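Local structure of tRNA (adenine(58)-N(1))-methyltransferase TrmI (Thermus thermophilus, 2PWY) at residues G35-E40 with V51-G56; L43-G48 with L59-P64; K189-L194 with A251-K256; E182-A187 with H214-E219. The protein catalyses the S-adenosyl-L-methionine-dependent methylation of N1 of adenosine 58 in tRNA and is required for growth of the organism at extreme temperatures. One frame throughout, in Å; residues are numbered along the deposited sequence.

How the contacts relate
The four contacts fall into two pairs on opposite sides of the chain's centre. Contacts 1 and 2 belong to the small N-terminal domain and share helix 39-45; strands 50-52 and 58-62 are neighbours in one antiparallel sheet. Contact 1, the only surface contact, joins its segments by methyl groups and a water; contact 2, partly buried like contacts 3 and 4, adds a direct backbone bond. About 43 Å from contact 2, centre to centre, contact 3 zips two strands of the catalytic domain together with backbone bonds and a charged cluster. Contact 4, its centre about 7 Å from that of contact 3, lays a helix on the next strand by apolar touch. Contacts 2, 3 and 4 also meet the second subunit.

Contact 1. Residues G35-E40 with V51-G56; sequences GSVPHE and VRTHLG. With SO4 (sulfate ion), chain D.
Val37 and Thr53 meet methyl to methyl, CG2 of Val37 lying 3.5 Å from CG2 of Thr53, with the two side chains crossing at about a right angle. The other branch of the same valine serves Val51: with CG1 anti to the backbone N in both (chi1 179°), Val37 CG1 comes to 3.7 Å from Val51 CG1 as the side chains slide past each other in opposite directions. At the far end of this apolar patch the ring of His54 turns its edge to Gly35, with CD2 3.8 Å from the CA of Gly35. A side chain at Gly35 would run into the His54 ring, and the backbone angles there by themselves call for glycine.

The polar link is indirect. One water donates to the Gly35 carbonyl O at 2.8 Å and is also hydrogen-bonded to Thr53 OG1 at 2.8 Å; OG1 also makes a weak bond to Lys34 O. Further out, Val37 touches Leu42 and Leu59, and His54 is hydrogen-bonded through its backbone to Lys34, the residue before Gly35. The contact joins short strand 37-38, just ahead of helix 39-45, to the end of strand 50-52, outermost in this chain's N-terminal antiparallel sheet. Beyond it, Arg52 NH2 binds O4 of a sulfate, probably from the crystallisation liquor, at 2.7 Å. The chemistry thus implies a seam closed by methyl groups and a shared water.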
loop_
_atom_site.group_PDB
_atom_site.type_symbol
_atom_site.label_atom_id
_atom_site.label_comp_id
_atom_site.label_asym_id
_atom_site.label_seq_id
_atom_site.Cartn_x
_atom_site.Cartn_y
_atom_site.Cartn_z
ATOM N N GLY A 35 27.670 5.254 -29.608
ATOM C CA GLY A 35 28.006 6.444 -30.376
ATOM C C GLY A 35 27.996 7.709 -29.548
ATOM O O GLY A 35 27.002 8.021 -28.873
ATOM N N SER A 36 29.118 8.426 -29.593
ATOM C CA SER A 36 29.231 9.729 -28.948
ATOM C C SER A 36 28.542 10.804 -29.782
ATOM O O SER A 36 28.472 10.703 -31.011
ATOM C CB SER A 36 30.695 10.085 -28.714
ATOM O OG SER A 36 31.265 9.205 -27.757
ATOM N N VAL A 37 28.027 11.828 -29.103
ATOM C CA VAL A 37 27.240 12.870 -29.754
ATOM C C VAL A 37 27.734 14.233 -29.281
ATOM O O VAL A 37 27.790 14.468 -28.074
ATOM C CB VAL A 37 25.721 12.724 -29.423
ATOM C CG1 VAL A 37 24.907 13.825 -30.094
ATOM C CG2 VAL A 37 25.196 11.350 -29.847
ATOM N N PRO A 38 28.074 15.141 -30.225
ATOM C CA PRO A 38 28.455 16.500 -29.827
ATOM C C PRO A 38 27.290 17.185 -29.129
ATOM O O PRO A 38 26.127 16.980 -29.506
ATOM C CB PRO A 38 28.747 17.215 -31.156
ATOM C CG PRO A 38 28.828 16.159 -32.186
ATOM C CD PRO A 38 28.098 14.958 -31.693
ATOM N N HIS A 39 27.591 17.994 -28.113
ATOM C CA HIS A 39 26.546 18.731 -27.414
ATOM C C HIS A 39 25.683 19.574 -28.352
ATOM O O HIS A 39 24.480 19.714 -28.136
ATOM C CB HIS A 39 27.156 19.581 -26.298
ATOM C CG HIS A 39 27.597 18.778 -25.115
ATOM N ND1 HIS A 39 28.020 19.358 -23.941
ATOM C CD2 HIS A 39 27.661 17.438 -24.914
ATOM C CE1 HIS A 39 28.349 18.416 -23.075
ATOM N NE2 HIS A 39 28.131 17.240 -23.636
ATOM N N GLU A 40 26.293 20.110 -29.407
ATOM C CA GLU A 40 25.552 20.886 -30.402
ATOM C C GLU A 40 24.391 20.088 -31.001
ATOM O O GLU A 40 23.317 20.647 -31.240
ATOM C CB GLU A 40 26.479 21.357 -31.525
ATOM C CG GLU A 40 27.539 22.362 -31.089
ATOM C CD GLU A 40 28.749 21.739 -30.385
ATOM O OE1 GLU A 40 28.846 20.493 -30.281
ATOM O OE2 GLU A 40 29.618 22.517 -29.941
ATOM N N VAL A 51 18.385 12.129 -31.184
ATOM C CA VAL A 51 19.609 11.992 -31.959
ATOM C C VAL A 51 19.815 10.500 -32.216
ATOM O O VAL A 51 19.970 9.718 -31.275
ATOM C CB VAL A 51 20.854 12.601 -31.243
ATOM C CG1 VAL A 51 22.109 12.405 -32.096
ATOM C CG2 VAL A 51 20.643 14.099 -30.926
ATOM N N ARG A 52 19.789 10.109 -33.492
ATOM C CA ARG A 52 20.003 8.710 -33.868
ATOM C C ARG A 52 21.502 8.397 -33.871
ATOM O O ARG A 52 22.300 9.130 -34.469
ATOM C CB ARG A 52 19.451 8.430 -35.265
ATOM C CG ARG A 52 17.945 8.607 -35.441
ATOM C CD ARG A 52 17.521 7.989 -36.781
ATOM N NE ARG A 52 18.096 8.696 -37.933
ATOM C CZ ARG A 52 18.340 8.145 -39.122
ATOM N NH1 ARG A 52 18.079 6.859 -39.341
ATOM N NH2 ARG A 52 18.861 8.879 -40.099
ATOM N N THR A 53 21.890 7.315 -33.208
ATOM C CA THR A 53 23.296 6.904 -33.255
ATOM C C THR A 53 23.433 5.525 -33.925
ATOM O O THR A 53 22.771 5.274 -34.940
ATOM C CB THR A 53 23.965 6.987 -31.863
ATOM O OG1 THR A 53 23.304 6.098 -30.968
ATOM C CG2 THR A 53 23.860 8.412 -31.298
ATOM N N HIS A 54 24.287 4.653 -33.385
ATOM C CA HIS A 54 24.587 3.368 -34.038
ATOM C C HIS A 54 23.711 2.209 -33.596
ATOM O O HIS A 54 23.160 2.226 -32.488
ATOM C CB HIS A 54 26.050 2.978 -33.819
ATOM C CG HIS A 54 27.012 3.949 -34.415
ATOM N ND1 HIS A 54 27.187 4.079 -35.776
ATOM C CD2 HIS A 54 27.840 4.850 -33.837
ATOM C CE1 HIS A 54 28.092 5.012 -36.013
ATOM N NE2 HIS A 54 28.504 5.497 -34.853
ATOM N N LEU A 55 23.598 1.217 -34.480
ATOM C CA LEU A 55 22.925 -0.056 -34.188
ATOM C C LEU A 55 21.522 0.107 -33.592
ATOM O O LEU A 55 21.174 -0.548 -32.598
ATOM C CB LEU A 55 23.823 -0.925 -33.299
ATOM C CG LEU A 55 25.198 -1.237 -33.913
ATOM C CD1 LEU A 55 26.117 -1.897 -32.902
ATOM C CD2 LEU A 55 25.061 -2.100 -35.166
ATOM N N GLY A 56 20.727 0.989 -34.201
ATOM C CA GLY A 56 19.352 1.240 -33.765
ATOM C C GLY A 56 19.184 2.099 -32.518
ATOM O O GLY A 56 18.048 2.374 -32.097
HETATM S S SO4 D . 18.945 6.572 -43.118
HETATM O O1 SO4 D . 20.011 5.625 -42.809
HETATM O O2 SO4 D . 18.792 6.655 -44.566
HETATM O O3 SO4 D . 17.696 6.121 -42.507
HETATM O O4 SO4 D . 19.308 7.898 -42.616
HETATM O O HOH W 1 24.716 6.524 -28.553
#

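Contact 2. Residues L43-G48 with L59-P64; sequences LEAGPG and LSVHRP
Val61 faces the end of helix 39-45, and most of the apolar contact runs through it. Its CG2 branch reaches Ala45 CB at 4.0 Å, while Val61 CG1, anti to the backbone N (chi1 178°), lies alongside the Gly46 carbonyl, 3.4 Å from Gly46 O. Beyond it, the pyrrolidine of Pro47 lies across the root of Arg63, with Pro47 CG 4.0 Å from Arg63 CB; the arginine chain then runs extended and leads away.

The polar contact is made by the backbones. Gly48 N donates to Val61 O over 2.8 Å, with an angle of 158° at the hydrogen, and the same oxygen receives a CA-H...O contact from Pro47 CA at 3.4 Å. One carbonyl therefore draws in two consecutive residues of the loop.

Within 59-64, Ser60 OG and His62 NE2 are hydrogen-bonded at 2.9 Å. The other ring nitrogen, ND1 of His62, bonds to Asp191 of the second subunit, and the bonds at the two nitrogens fix the rotation of the imidazole. The same carboxylate also takes the backbone N of Arg63.

Positive phi at Gly46 and at Gly48 lets the chain leave the helix and turn at once. The arrangement is a helix C-terminus followed by a Gly-Pro-Gly turn into strand 50-52, laid against strand 58-62 of the four-stranded antiparallel sheet in the N-terminal domain.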
loop_
_atom_site.group_PDB
_atom_site.type_symbol
_atom_site.label_atom_id
_atom_site.label_comp_id
_atom_site.label_asym_id
_atom_site.label_seq_id
_atom_site.Cartn_x
_atom_site.Cartn_y
_atom_site.Cartn_z
ATOM N N LEU A 43 21.476 20.096 -28.530
ATOM C CA LEU A 43 20.799 21.380 -28.516
ATOM C C LEU A 43 19.961 21.564 -29.780
ATOM O O LEU A 43 18.838 22.077 -29.732
ATOM C CB LEU A 43 21.824 22.504 -28.349
ATOM C CG LEU A 43 22.665 22.444 -27.054
ATOM C CD1 LEU A 43 23.956 23.239 -27.210
ATOM C CD2 LEU A 43 21.873 22.936 -25.845
ATOM N N GLU A 44 20.501 21.115 -30.908
ATOM C CA GLU A 44 19.784 21.190 -32.173
ATOM C C GLU A 44 18.507 20.345 -32.164
ATOM O O GLU A 44 17.460 20.799 -32.634
ATOM C CB GLU A 44 20.726 20.837 -33.324
ATOM C CG GLU A 44 21.590 22.043 -33.678
ATOM C CD GLU A 44 22.951 21.703 -34.271
ATOM O OE1 GLU A 44 23.214 20.513 -34.564
ATOM O OE2 GLU A 44 23.758 22.652 -34.439
ATOM N N ALA A 45 18.592 19.136 -31.607
ATOM C CA ALA A 45 17.426 18.260 -31.485
ATOM C C ALA A 45 16.415 18.917 -30.546
ATOM O O ALA A 45 15.214 19.005 -30.848
ATOM C CB ALA A 45 17.840 16.895 -30.967
ATOM N N GLY A 46 16.927 19.412 -29.423
ATOM C CA GLY A 46 16.115 20.072 -28.396
ATOM C C GLY A 46 15.198 19.146 -27.610
ATOM O O GLY A 46 15.010 17.986 -27.972
ATOM N N PRO A 47 14.608 19.662 -26.517
ATOM C CA PRO A 47 13.628 18.882 -25.755
ATOM C C PRO A 47 12.508 18.365 -26.653
ATOM O O PRO A 47 11.887 19.139 -27.403
ATOM C CB PRO A 47 13.097 19.892 -24.733
ATOM C CG PRO A 47 14.265 20.837 -24.537
ATOM C CD PRO A 47 14.835 20.989 -25.922
ATOM N N GLY A 48 12.263 17.061 -26.574
ATOM C CA GLY A 48 11.228 16.430 -27.379
ATOM C C GLY A 48 11.792 15.810 -28.640
ATOM O O GLY A 48 11.105 15.046 -29.319
ATOM N N LEU A 59 18.978 8.497 -28.801
ATOM C CA LEU A 59 18.969 9.264 -27.566
ATOM C C LEU A 59 17.839 10.277 -27.628
ATOM O O LEU A 59 17.844 11.168 -28.482
ATOM C CB LEU A 59 20.310 9.985 -27.370
ATOM C CG LEU A 59 21.540 9.065 -27.372
ATOM C CD1 LEU A 59 22.818 9.878 -27.363
ATOM C CD2 LEU A 59 21.507 8.084 -26.189
ATOM N N SER A 60 16.872 10.152 -26.725
ATOM C CA SER A 60 15.795 11.130 -26.691
ATOM C C SER A 60 16.266 12.276 -25.813
ATOM O O SER A 60 16.880 12.052 -24.765
ATOM C CB SER A 60 14.504 10.528 -26.158
ATOM O OG SER A 60 14.708 10.001 -24.870
ATOM N N VAL A 61 15.976 13.493 -26.251
ATOM C CA VAL A 61 16.459 14.687 -25.576
ATOM C C VAL A 61 15.317 15.347 -24.809
ATOM O O VAL A 61 14.209 15.512 -25.343
ATOM C CB VAL A 61 17.062 15.693 -26.589
ATOM C CG1 VAL A 61 17.525 16.949 -25.889
ATOM C CG2 VAL A 61 18.216 15.046 -27.384
ATOM N N HIS A 62 15.597 15.719 -23.561
ATOM C CA HIS A 62 14.582 16.253 -22.654
ATOM C C HIS A 62 15.061 17.460 -21.851
ATOM O O HIS A 62 16.248 17.580 -21.523
ATOM C CB HIS A 62 14.117 15.176 -21.658
ATOM C CG HIS A 62 13.619 13.927 -22.308
ATOM N ND1 HIS A 62 12.367 13.828 -22.872
ATOM C CD2 HIS A 62 14.208 12.719 -22.480
ATOM C CE1 HIS A 62 12.206 12.615 -23.372
ATOM N NE2 HIS A 62 13.312 11.923 -23.156
ATOM N N ARG A 63 14.124 18.353 -21.561
ATOM C CA ARG A 63 14.261 19.287 -20.460
ATOM C C ARG A 63 13.864 18.484 -19.216
ATOM O O ARG A 63 12.718 18.033 -19.130
ATOM C CB ARG A 63 13.307 20.476 -20.628
ATOM C CG ARG A 63 13.125 21.275 -19.354
ATOM C CD ARG A 63 11.973 22.231 -19.439
ATOM N NE ARG A 63 11.838 23.021 -18.211
ATOM C CZ ARG A 63 11.340 24.252 -18.175
ATOM N NH1 ARG A 63 10.929 24.844 -19.297
ATOM N NH2 ARG A 63 11.259 24.903 -17.028
ATOM N N PRO A 64 14.799 18.273 -18.270
ATOM C CA PRO A 64 14.450 17.440 -17.104
ATOM C C PRO A 64 13.410 18.147 -16.253
ATOM O O PRO A 64 13.515 19.357 -16.032
ATOM C CB PRO A 64 15.770 17.317 -16.322
ATOM C CG PRO A 64 16.641 18.445 -16.829
ATOM C CD PRO A 64 16.187 18.785 -18.210
#

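Contact 3. Residues K189-L194 with A251-K256; sequences KPDRFL and ALRRWK
Arg253 has the largest area buried here, and its guanidinium lies beside two residues of 189-194. Phe193 CZ sits over the centre of one guanidinium face, 3.4 Å from Arg253 CZ, with ring and guanidinium planes 58° apart. A bend at chi3 (-72°) turns the chain from Asp191 toward the Phe193 ring, yet Arg253 NH1 still makes a salt bridge to Asp191 OD1 at 3.4 Å and a weak hydrogen bond to the Asp191 backbone O. From the second subunit, Glu68 binds Arg253 NH2 and His62 bonds to Asp191 OD1. A leucine in place of Arg253 would probably leave Glu68 of that subunit without its charged mate and Phe193 CZ without the flat group it covers.

Underneath is the antiparallel junction of strands 192-198 and 248-254, within the mixed sheet of the class I methyltransferase fold. Phe193 and Arg253 form its non-hydrogen-bonded pair, while Leu194 and Leu252 form the hydrogen-bonded one, Leu252 N to Leu194 O being 2.8 Å.

On the opposite face, those two leucines lie side by side, Leu194 CD2 being 4.0 Å from Leu252 CD1. Leading into strand 192-198, a type II turn from Lys189 to Arg192 presents Asp191 N to Arg254 O at 2.8 Å.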
loop_
_atom_site.group_PDB
_atom_site.type_symbol
_atom_site.label_atom_id
_atom_site.label_comp_id
_atom_site.label_asym_id
_atom_site.label_seq_id
_atom_site.Cartn_x
_atom_site.Cartn_y
_atom_site.Cartn_z
ATOM N N LYS A 189 4.853 31.325 12.419
ATOM C CA LYS A 189 3.593 32.009 12.737
ATOM C C LYS A 189 2.614 31.070 13.425
ATOM O O LYS A 189 2.517 29.903 13.037
ATOM C CB LYS A 189 2.960 32.549 11.455
ATOM C CG LYS A 189 3.686 33.758 10.905
ATOM C CD LYS A 189 3.123 34.187 9.565
ATOM C CE LYS A 189 3.977 35.314 8.987
ATOM N NZ LYS A 189 3.408 35.753 7.689
ATOM N N PRO A 190 1.889 31.561 14.459
ATOM C CA PRO A 190 0.806 30.795 15.063
ATOM C C PRO A 190 -0.144 30.192 14.023
ATOM O O PRO A 190 -0.523 30.858 13.050
ATOM C CB PRO A 190 0.081 31.839 15.922
ATOM C CG PRO A 190 1.208 32.750 16.372
ATOM C CD PRO A 190 2.098 32.858 15.141
ATOM N N ASP A 191 -0.513 28.932 14.247
ATOM C CA ASP A 191 -1.501 28.201 13.448
ATOM C C ASP A 191 -0.927 27.706 12.111
ATOM O O ASP A 191 -1.626 27.060 11.343
ATOM C CB ASP A 191 -2.776 29.036 13.229
ATOM C CG ASP A 191 -4.025 28.185 13.252
ATOM O OD1 ASP A 191 -4.068 27.226 14.054
ATOM O OD2 ASP A 191 -4.951 28.453 12.463
ATOM N N ARG A 192 0.353 27.990 11.862
ATOM C CA ARG A 192 1.038 27.490 10.670
ATOM C C ARG A 192 1.834 26.218 10.996
ATOM O O ARG A 192 1.810 25.753 12.137
ATOM C CB ARG A 192 1.878 28.589 10.014
ATOM C CG ARG A 192 1.023 29.795 9.582
ATOM C CD ARG A 192 0.059 29.418 8.442
ATOM N NE ARG A 192 0.792 29.072 7.221
ATOM C CZ ARG A 192 0.258 28.549 6.119
ATOM N NH1 ARG A 192 -1.038 28.278 6.045
ATOM N NH2 ARG A 192 1.044 28.292 5.076
ATOM N N PHE A 193 2.491 25.626 9.996
ATOM C CA PHE A 193 2.967 24.247 10.150
ATOM C C PHE A 193 4.468 24.081 10.093
ATOM O O PHE A 193 5.154 24.814 9.385
ATOM C CB PHE A 193 2.338 23.332 9.090
ATOM C CG PHE A 193 0.849 23.258 9.185
ATOM C CD1 PHE A 193 0.239 22.314 10.009
ATOM C CD2 PHE A 193 0.056 24.172 8.491
ATOM C CE1 PHE A 193 -1.146 22.262 10.108
ATOM C CE2 PHE A 193 -1.312 24.130 8.584
ATOM C CZ PHE A 193 -1.919 23.169 9.400
ATOM N N LEU A 194 4.948 23.115 10.875
ATOM C CA LEU A 194 6.283 22.530 10.709
ATOM C C LEU A 194 6.065 21.129 10.158
ATOM O O LEU A 194 5.188 20.403 10.639
ATOM C CB LEU A 194 7.024 22.455 12.050
ATOM C CG LEU A 194 8.422 21.796 12.098
ATOM C CD1 LEU A 194 9.243 22.377 13.254
ATOM C CD2 LEU A 194 8.383 20.238 12.218
ATOM N N ALA A 251 3.719 16.360 10.668
ATOM C CA ALA A 251 3.240 17.742 10.609
ATOM C C ALA A 251 2.812 18.190 12.002
ATOM O O ALA A 251 2.024 17.514 12.673
ATOM C CB ALA A 251 2.060 17.889 9.631
ATOM N N LEU A 252 3.336 19.333 12.425
ATOM C CA LEU A 252 2.961 19.953 13.696
ATOM C C LEU A 252 2.347 21.305 13.403
ATOM O O LEU A 252 2.815 22.001 12.496
ATOM C CB LEU A 252 4.214 20.165 14.570
ATOM C CG LEU A 252 5.143 18.961 14.792
ATOM C CD1 LEU A 252 6.400 19.417 15.545
ATOM C CD2 LEU A 252 4.428 17.892 15.558
ATOM N N ARG A 253 1.321 21.691 14.166
ATOM C CA ARG A 253 0.762 23.038 14.034
ATOM C C ARG A 253 1.197 23.888 15.212
ATOM O O ARG A 253 1.074 23.454 16.365
ATOM C CB ARG A 253 -0.766 22.999 13.952
ATOM C CG ARG A 253 -1.400 24.319 13.532
ATOM C CD ARG A 253 -2.902 24.317 13.776
ATOM N NE ARG A 253 -3.688 23.480 12.865
ATOM C CZ ARG A 253 -4.263 23.900 11.739
ATOM N NH1 ARG A 253 -4.101 25.142 11.311
ATOM N NH2 ARG A 253 -4.978 23.048 11.015
ATOM N N ARG A 254 1.697 25.088 14.915
ATOM C CA ARG A 254 2.130 26.067 15.920
ATOM C C ARG A 254 0.934 26.543 16.735
ATOM O O ARG A 254 -0.098 26.917 16.173
ATOM C CB ARG A 254 2.799 27.265 15.223
ATOM C CG ARG A 254 3.322 28.402 16.139
ATOM C CD ARG A 254 4.372 27.884 17.109
ATOM N NE ARG A 254 5.084 28.911 17.891
ATOM C CZ ARG A 254 4.599 29.567 18.951
ATOM N NH1 ARG A 254 3.349 29.404 19.357
ATOM N NH2 ARG A 254 5.374 30.424 19.609
ATOM N N TRP A 255 1.078 26.521 18.054
ATOM C CA TRP A 255 0.047 27.022 18.964
ATOM C C TRP A 255 -0.318 28.468 18.683
ATOM O O TRP A 255 0.522 29.244 18.213
ATOM C CB TRP A 255 0.558 26.933 20.399
ATOM C CG TRP A 255 0.461 25.579 21.025
ATOM C CD1 TRP A 255 0.120 24.391 20.418
ATOM C CD2 TRP A 255 0.749 25.261 22.391
ATOM N NE1 TRP A 255 0.166 23.365 21.335
ATOM C CE2 TRP A 255 0.553 23.873 22.548
ATOM C CE3 TRP A 255 1.160 26.018 23.498
ATOM C CZ2 TRP A 255 0.741 23.228 23.778
ATOM C CZ3 TRP A 255 1.352 25.369 24.717
ATOM C CH2 TRP A 255 1.142 23.994 24.841
ATOM N N LYS A 256 -1.578 28.808 18.981
ATOM C CA LYS A 256 -2.042 30.190 19.095
ATOM C C LYS A 256 -0.999 31.046 19.802
ATOM O O LYS A 256 -0.393 30.620 20.802
ATOM C CB LYS A 256 -3.355 30.235 19.897
ATOM C CG LYS A 256 -4.004 31.608 19.994
ATOM C CD LYS A 256 -5.229 31.570 20.928
ATOM C CE LYS A 256 -6.029 32.863 20.859
ATOM N NZ LYS A 256 -5.191 34.017 21.231
HETATM O O HOH W 2 -2.934 26.530 16.519
#

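Contact 4. Residues E182-A187 with H214-E219; sequences EKAALA and HPFRLE. With SO4 (sulfate ion), chain C.
Residues 182-187 belong to a helix whose backbone comes nearest at Ala185, its CA 6.6 Å from the CA of Pro215, which centres an inverse gamma turn just before the chain becomes strand at Phe216. Ala185 lies at the middle of the contact: its CB is 3.7 Å from Phe216 CE2 and 3.9 Å from Pro215 CG. The phenyl ring also turns its edge to the helix backbone, Phe216 CZ lying 4.1 Å from Ala184 C. With chi1 at -79°, CG of Phe216 is anti to the carbonyl carbon, and the ring's end comes nearer the helix than its root does.

One turn earlier in the helix, the His214 imidazole packs against Glu182, with His214 CE1 3.7 Å from Glu182 N and 4.1 Å from Glu182 CB. An alanine in place of His214 removes the imidazole and would probably leave a gap beside the backbone N and CB of Glu182.

At the far end of the segment, Leu218 N donates to O2 of a sulfate, probably from the crystallisation liquor, at 2.7 Å. Helix 181-187 thus packs on one face of the mixed sheet, over strands 192-198, 248-254 and 216-232: Ala184 and Phe216 both touch Leu194, Phe216 reaches Leu252, and Arg254 bonds to the Ala185 carbonyl.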
loop_
_atom_site.group_PDB
_atom_site.type_symbol
_atom_site.label_atom_id
_atom_site.label_comp_id
_atom_site.label_asym_id
_atom_site.label_seq_id
_atom_site.Cartn_x
_atom_site.Cartn_y
_atom_site.Cartn_z
ATOM N N GLU A 182 12.912 24.517 19.391
ATOM C CA GLU A 182 12.871 25.815 20.064
ATOM C C GLU A 182 12.959 26.965 19.034
ATOM O O GLU A 182 12.142 27.895 19.037
ATOM C CB GLU A 182 14.000 25.903 21.086
ATOM C CG GLU A 182 13.982 27.212 21.898
ATOM C CD GLU A 182 15.109 27.284 22.913
ATOM O OE1 GLU A 182 15.439 26.251 23.539
ATOM O OE2 GLU A 182 15.669 28.384 23.092
ATOM N N LYS A 183 13.945 26.882 18.151
ATOM C CA LYS A 183 14.114 27.887 17.102
ATOM C C LYS A 183 12.923 27.901 16.133
ATOM O O LYS A 183 12.422 28.976 15.767
ATOM C CB LYS A 183 15.427 27.649 16.349
ATOM C CG LYS A 183 15.869 28.797 15.461
ATOM C CD LYS A 183 16.246 30.051 16.252
ATOM C CE LYS A 183 17.454 29.818 17.141
ATOM N NZ LYS A 183 18.007 31.070 17.710
ATOM N N ALA A 184 12.470 26.711 15.719
ATOM C CA ALA A 184 11.296 26.607 14.833
ATOM C C ALA A 184 10.024 27.183 15.454
ATOM O O ALA A 184 9.269 27.868 14.773
ATOM C CB ALA A 184 11.065 25.147 14.402
ATOM N N ALA A 185 9.790 26.916 16.742
ATOM C CA ALA A 185 8.619 27.482 17.426
ATOM C C ALA A 185 8.685 29.011 17.460
ATOM O O ALA A 185 7.677 29.685 17.300
ATOM C CB ALA A 185 8.486 26.919 18.819
ATOM N N LEU A 186 9.880 29.551 17.659
ATOM C CA LEU A 186 10.058 31.003 17.640
ATOM C C LEU A 186 9.740 31.579 16.257
ATOM O O LEU A 186 8.989 32.547 16.145
ATOM C CB LEU A 186 11.484 31.368 18.053
ATOM C CG LEU A 186 11.813 32.862 18.090
ATOM C CD1 LEU A 186 11.137 33.522 19.266
ATOM C CD2 LEU A 186 13.312 33.022 18.189
ATOM N N ALA A 187 10.294 30.952 15.217
ATOM C CA ALA A 187 10.185 31.428 13.841
ATOM C C ALA A 187 8.770 31.363 13.259
ATOM O O ALA A 187 8.348 32.260 12.546
ATOM C CB ALA A 187 11.169 30.646 12.934
ATOM N N HIS A 214 7.126 21.831 23.579
ATOM C CA HIS A 214 7.110 23.066 22.793
ATOM C C HIS A 214 5.684 23.447 22.403
ATOM O O HIS A 214 4.787 22.603 22.478
ATOM C CB HIS A 214 7.986 22.885 21.548
ATOM C CG HIS A 214 9.410 22.564 21.869
ATOM N ND1 HIS A 214 10.342 23.534 22.169
ATOM C CD2 HIS A 214 10.055 21.377 21.972
ATOM C CE1 HIS A 214 11.501 22.962 22.437
ATOM N NE2 HIS A 214 11.358 21.654 22.314
ATOM N N PRO A 215 5.452 24.721 22.000
ATOM C CA PRO A 215 4.106 25.107 21.579
ATOM C C PRO A 215 3.705 24.599 20.181
ATOM O O PRO A 215 3.445 25.394 19.275
ATOM C CB PRO A 215 4.143 26.648 21.649
ATOM C CG PRO A 215 5.563 26.983 21.383
ATOM C CD PRO A 215 6.374 25.875 22.002
ATOM N N PHE A 216 3.622 23.273 20.053
ATOM C CA PHE A 216 3.229 22.593 18.820
ATOM C C PHE A 216 2.177 21.549 19.145
ATOM O O PHE A 216 2.241 20.912 20.200
ATOM C CB PHE A 216 4.427 21.858 18.209
ATOM C CG PHE A 216 5.379 22.733 17.450
ATOM C CD1 PHE A 216 4.981 23.356 16.264
ATOM C CD2 PHE A 216 6.694 22.891 17.886
ATOM C CE1 PHE A 216 5.880 24.159 15.548
ATOM C CE2 PHE A 216 7.591 23.690 17.175
ATOM C CZ PHE A 216 7.180 24.322 16.005
ATOM N N ARG A 217 1.223 21.375 18.234
ATOM C CA ARG A 217 0.217 20.315 18.312
ATOM C C ARG A 217 0.452 19.335 17.169
ATOM O O ARG A 217 0.571 19.750 16.016
ATOM C CB ARG A 217 -1.186 20.919 18.218
ATOM C CG ARG A 217 -2.345 19.939 18.428
ATOM C CD ARG A 217 -3.518 20.592 19.185
ATOM N NE ARG A 217 -3.521 22.042 19.023
ATOM C CZ ARG A 217 -3.397 22.934 20.009
ATOM N NH1 ARG A 217 -3.292 22.555 21.283
ATOM N NH2 ARG A 217 -3.399 24.222 19.712
ATOM N N LEU A 218 0.535 18.043 17.485
ATOM C CA LEU A 218 0.695 17.029 16.442
ATOM C C LEU A 218 -0.548 16.987 15.549
ATOM O O LEU A 218 -1.678 16.872 16.034
ATOM C CB LEU A 218 0.938 15.640 17.056
ATOM C CG LEU A 218 1.141 14.502 16.046
ATOM C CD1 LEU A 218 2.364 14.725 15.164
ATOM C CD2 LEU A 218 1.247 13.138 16.766
ATOM N N GLU A 219 -0.332 17.053 14.241
ATOM C CA GLU A 219 -1.446 17.087 13.301
ATOM C C GLU A 219 -1.479 15.872 12.378
ATOM O O GLU A 219 -2.552 15.321 12.112
ATOM C CB GLU A 219 -1.408 18.374 12.470
ATOM C CG GLU A 219 -1.598 19.661 13.292
ATOM C CD GLU A 219 -2.991 19.798 13.919
ATOM O OE1 GLU A 219 -3.882 18.960 13.644
ATOM O OE2 GLU A 219 -3.192 20.750 14.712
HETATM S S SO4 C . -0.439 17.342 21.249
HETATM O O1 SO4 C . -0.059 16.333 22.227
HETATM O O2 SO4 C . 0.072 16.947 19.950
HETATM O O3 SO4 C . -1.880 17.458 21.171
HETATM O O4 SO4 C . 0.104 18.640 21.609
#